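Local coordinates for diacylglycerol kinase (PDB 3S40), which probably phosphorylates diacylglycerol to phosphatidic acid as a two-domain lipid kinase, at residues Met200-Glu205 with Phe213-Cys219; Asp220-Leu224 with Val257-Ser261. All coordinates share one frame; numbering follows the deposited sequence.

Interaction 1: Met200-Glu205 with Phe213-Cys219; sequences MVGNGE and FIPNVKC
E205 reaches C219 because its CG stands anti to the carbonyl carbon (chi1 -52°) and the chain runs on extended, carrying the carboxylate across K218 to the backbone N of C219. At the other end, the extended chi2 of selenomethionine M200 carries SE out to F213, and a bend at chi3 (51°) turns CE to lie near both F213 CZ and I214 CD1. Between these two points segment 213-219 lies against the end of strand 198-202 in the C-terminal beta-sandwich-like domain, and a type II beta turn from I214 to V217 shapes that segment.

M200 and F213 make a Met-aromatic contact: SE of M200 comes in at the ring edge, 3.7 Å from CZ of F213, and the two side chains cross at about a right angle. Another ring, that of F237, packs edge-to-face with F213. I214 puts CD1 over the backbone of G202, 4.1 Å from G202 CA, where the absence of a side chain lets the methyl settle. V217 points into the contact, its CG2 3.5 Å from G204 O and also touching G202 O and N203 O.

At the polar end, side chains of 200-205 meet backbone of 213-219. One water bridges OD1 of N203 and O of K218, while ND2 of N203 is held by L139 O and D129 O. C219 CA lies 3.1 Å from N203 O in a CA-H...O contact. From the backbone of C219, N donates to OE1 of E205 at 2.8 Å, nearly straight at 165° and on the anti lone pair of that oxygen.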
# COMPACT_ATOMS: atom_id res chain seq x y z
N MSE A 200 11.55 -8.99 4.01
CA MSE A 200 10.52 -8.01 3.74
C MSE A 200 10.23 -7.02 4.85
O MSE A 200 10.37 -7.32 6.04
CB MSE A 200 9.26 -8.69 3.30
CG MSE A 200 9.31 -8.91 1.84
SE MSE A 200 7.73 -9.74 1.32
CE MSE A 200 6.44 -8.49 2.17
N VAL A 201 9.83 -5.84 4.40
CA VAL A 201 9.48 -4.73 5.25
C VAL A 201 8.06 -4.33 4.90
O VAL A 201 7.80 -3.87 3.79
CB VAL A 201 10.43 -3.55 5.02
CG1 VAL A 201 10.19 -2.46 6.05
CG2 VAL A 201 11.86 -4.04 5.10
N GLY A 202 7.14 -4.52 5.83
CA GLY A 202 5.73 -4.35 5.55
C GLY A 202 5.09 -3.16 6.22
O GLY A 202 5.44 -2.79 7.34
N ASN A 203 4.12 -2.57 5.53
CA ASN A 203 3.36 -1.45 6.06
C ASN A 203 1.88 -1.71 5.88
O ASN A 203 1.09 -1.41 6.76
CB ASN A 203 3.72 -0.15 5.34
CG ASN A 203 3.08 1.06 6.00
OD1 ASN A 203 3.18 1.25 7.21
ND2 ASN A 203 2.39 1.88 5.21
N GLY A 204 1.52 -2.26 4.73
CA GLY A 204 0.14 -2.59 4.43
C GLY A 204 -0.29 -3.92 5.02
O GLY A 204 0.53 -4.79 5.29
N GLU A 205 -1.59 -4.09 5.18
CA GLU A 205 -2.14 -5.21 5.93
C GLU A 205 -2.62 -6.32 4.99
O GLU A 205 -3.08 -7.36 5.44
CB GLU A 205 -3.22 -4.69 6.90
CG GLU A 205 -2.66 -3.51 7.74
CD GLU A 205 -3.68 -2.84 8.68
OE1 GLU A 205 -3.45 -1.68 9.10
OE2 GLU A 205 -4.71 -3.46 8.99
N PHE A 213 0.91 -12.02 5.15
CA PHE A 213 1.47 -13.11 5.94
C PHE A 213 2.37 -12.62 7.10
O PHE A 213 2.82 -13.42 7.92
CB PHE A 213 2.24 -14.08 5.03
CG PHE A 213 3.29 -13.43 4.18
CD1 PHE A 213 4.47 -12.96 4.75
CD2 PHE A 213 3.11 -13.30 2.80
CE1 PHE A 213 5.45 -12.38 3.98
CE2 PHE A 213 4.10 -12.71 2.01
CZ PHE A 213 5.27 -12.25 2.60
N ILE A 214 2.63 -11.32 7.16
CA ILE A 214 3.36 -10.74 8.30
C ILE A 214 2.39 -10.48 9.45
O ILE A 214 1.45 -9.69 9.32
CB ILE A 214 4.08 -9.43 7.91
CG1 ILE A 214 4.98 -9.64 6.69
CG2 ILE A 214 4.90 -8.84 9.09
CD1 ILE A 214 5.69 -8.36 6.20
N PRO A 215 2.62 -11.13 10.60
CA PRO A 215 1.68 -11.01 11.72
C PRO A 215 1.63 -9.60 12.31
O PRO A 215 2.65 -8.94 12.47
CB PRO A 215 2.22 -12.01 12.76
CG PRO A 215 3.09 -12.94 11.98
CD PRO A 215 3.71 -12.08 10.91
N ASN A 216 0.42 -9.16 12.62
CA ASN A 216 0.17 -7.83 13.15
C ASN A 216 0.83 -6.64 12.44
O ASN A 216 1.09 -5.63 13.07
CB ASN A 216 0.47 -7.75 14.65
CG ASN A 216 -0.28 -6.60 15.33
OD1 ASN A 216 -1.45 -6.35 15.03
ND2 ASN A 216 0.40 -5.89 16.23
N VAL A 217 1.08 -6.72 11.14
CA VAL A 217 1.52 -5.51 10.44
C VAL A 217 0.31 -4.55 10.40
O VAL A 217 -0.82 -4.99 10.27
CB VAL A 217 2.02 -5.83 9.02
CG1 VAL A 217 1.00 -6.69 8.28
CG2 VAL A 217 2.35 -4.55 8.25
N LYS A 218 0.55 -3.25 10.58
CA LYS A 218 -0.51 -2.24 10.59
C LYS A 218 -0.04 -1.03 9.81
O LYS A 218 1.13 -0.65 9.91
CB LYS A 218 -0.81 -1.77 12.01
CG LYS A 218 -1.34 -2.82 12.97
CD LYS A 218 -2.80 -3.14 12.70
CE LYS A 218 -3.29 -4.15 13.72
NZ LYS A 218 -4.69 -4.62 13.49
N CYS A 219 -0.95 -0.40 9.05
CA CYS A 219 -0.52 0.74 8.23
C CYS A 219 -0.36 2.03 9.05
O CYS A 219 0.16 3.03 8.54
CB CYS A 219 -1.50 0.98 7.08
SG CYS A 219 -3.15 1.55 7.62
O HOH W 1 2.75 1.64 9.94

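Interaction 2: Asp220-Leu224 with Val257-Ser261; sequences DDGTL and VKAKS
L224 and A259 form an antiparallel hydrogen-bonded pair, and the tight part of the contact is built round them. N of A259 donates to O of L224 at 2.9 Å, and N of L224 donates back to O of A259 at 3.0 Å. The second bond is the more askew at its acceptor, with the donor tilted 30° from the carbonyl plane of A259. CA of K258 adds a CA-H...O contact to the same L224 O. On the buried side, L224 packs on I286 and L288 of strand 284-296, and A259 lies against Y187.

Next comes a partly exposed but firmly bonded rim. K258 stretches past T223, its CB and CG passing OG1 of T223 at about a right angle, then bends at its last torsion (chi4 -69°) to bring NZ 2.7 Å from OD1 of D221. This salt bridge uses the syn lone pair of OD1. NZ makes a second salt bridge to D225; the two carboxylates probably favour its protonated form, and the N216 carbonyl also accepts from it.

OD2, the other carboxylate oxygen of D221, turns back on its own loop: N of T223 donates to it at 3.1 Å, approaching from above the carboxylate plane, and OG1 of T223 adds a weak bond. The loose, solvent-facing side belongs to exposed K260, which runs out extended over G222, with CE 3.1 Å from G222 O and CG against CG2 of T223; its NZ makes only a weak bond to Q290.

The bond from T223 N to D221 OD2 makes the bend an Asx turn, with G222 at positive phi inside it, leading straight into an antiparallel strand pair at the edge of a sandwich sheet.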
# COMPACT_ATOMS: atom_id res chain seq x y z
N ASP A 220 -0.83 2.03 10.30
CA ASP A 220 -0.88 3.26 11.10
C ASP A 220 -0.35 3.11 12.54
O ASP A 220 -0.71 3.91 13.42
CB ASP A 220 -2.32 3.78 11.16
CG ASP A 220 -3.28 2.76 11.76
OD1 ASP A 220 -2.82 1.64 12.08
OD2 ASP A 220 -4.48 3.07 11.91
N ASP A 221 0.48 2.11 12.81
CA ASP A 221 1.01 1.96 14.17
C ASP A 221 2.38 2.63 14.41
O ASP A 221 2.98 2.47 15.46
CB ASP A 221 1.03 0.50 14.61
CG ASP A 221 2.08 -0.34 13.87
OD1 ASP A 221 2.17 -1.55 14.19
OD2 ASP A 221 2.79 0.20 12.98
N GLY A 222 2.84 3.40 13.44
CA GLY A 222 4.07 4.17 13.59
C GLY A 222 5.36 3.39 13.46
O GLY A 222 6.44 3.91 13.72
N THR A 223 5.26 2.13 13.06
CA THR A 223 6.47 1.33 12.83
C THR A 223 6.32 0.51 11.56
O THR A 223 5.23 0.39 11.00
CB THR A 223 6.77 0.35 14.00
OG1 THR A 223 5.78 -0.69 14.02
CG2 THR A 223 6.79 1.06 15.35
N LEU A 224 7.45 -0.05 11.13
CA LEU A 224 7.51 -0.96 10.00
C LEU A 224 7.80 -2.35 10.53
O LEU A 224 8.45 -2.49 11.58
CB LEU A 224 8.64 -0.53 9.08
CG LEU A 224 8.32 0.77 8.37
CD1 LEU A 224 9.44 1.18 7.44
CD2 LEU A 224 7.02 0.58 7.59
N VAL A 257 10.45 -8.48 13.55
CA VAL A 257 10.52 -7.43 14.54
C VAL A 257 9.90 -6.17 13.98
O VAL A 257 9.77 -6.01 12.76
CB VAL A 257 11.98 -7.13 14.96
CG1 VAL A 257 12.72 -6.41 13.84
CG2 VAL A 257 12.01 -6.29 16.22
N LYS A 258 9.49 -5.27 14.87
CA LYS A 258 8.99 -3.96 14.46
C LYS A 258 10.03 -2.90 14.74
O LYS A 258 10.62 -2.89 15.80
CB LYS A 258 7.68 -3.64 15.17
CG LYS A 258 6.46 -4.29 14.50
CD LYS A 258 5.28 -4.38 15.45
CE LYS A 258 4.03 -4.87 14.75
NZ LYS A 258 3.53 -3.84 13.79
N ALA A 259 10.26 -2.01 13.78
CA ALA A 259 11.25 -0.95 13.99
C ALA A 259 10.91 0.31 13.21
O ALA A 259 10.17 0.26 12.23
CB ALA A 259 12.63 -1.46 13.64
N LYS A 260 11.45 1.45 13.64
CA LYS A 260 11.19 2.71 12.94
C LYS A 260 12.28 3.08 11.95
O LYS A 260 12.01 3.76 10.96
CB LYS A 260 10.98 3.87 13.92
CG LYS A 260 9.68 3.80 14.70
CD LYS A 260 9.40 5.13 15.38
CE LYS A 260 8.06 5.11 16.09
NZ LYS A 260 7.58 6.50 16.39
N SER A 261 13.51 2.66 12.23
CA SER A 261 14.64 3.03 11.39
C SER A 261 15.46 1.79 11.07
O SER A 261 16.02 1.14 11.96
CB SER A 261 15.51 4.09 12.07
OG SER A 261 16.52 4.55 11.18

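Overall arrangement
Interaction 1 closes before interaction 2 opens, and their centres lie about 9 Å apart on the same side of the chain's centre. Both reach the antiparallel sheet in which strand 224-230 runs between 198-202 and the outermost strand 254-259. One connection, running from strand 210-211 to strand 224-230, supplies 213-219 to interaction 1 and 220-224 to interaction 2. The contacts also touch directly: L224 packs on V201, G202 and N203. Together they fix this connection against both strands flanking 224-230, within the C-terminal beta-sandwich-like domain of the probable kinase.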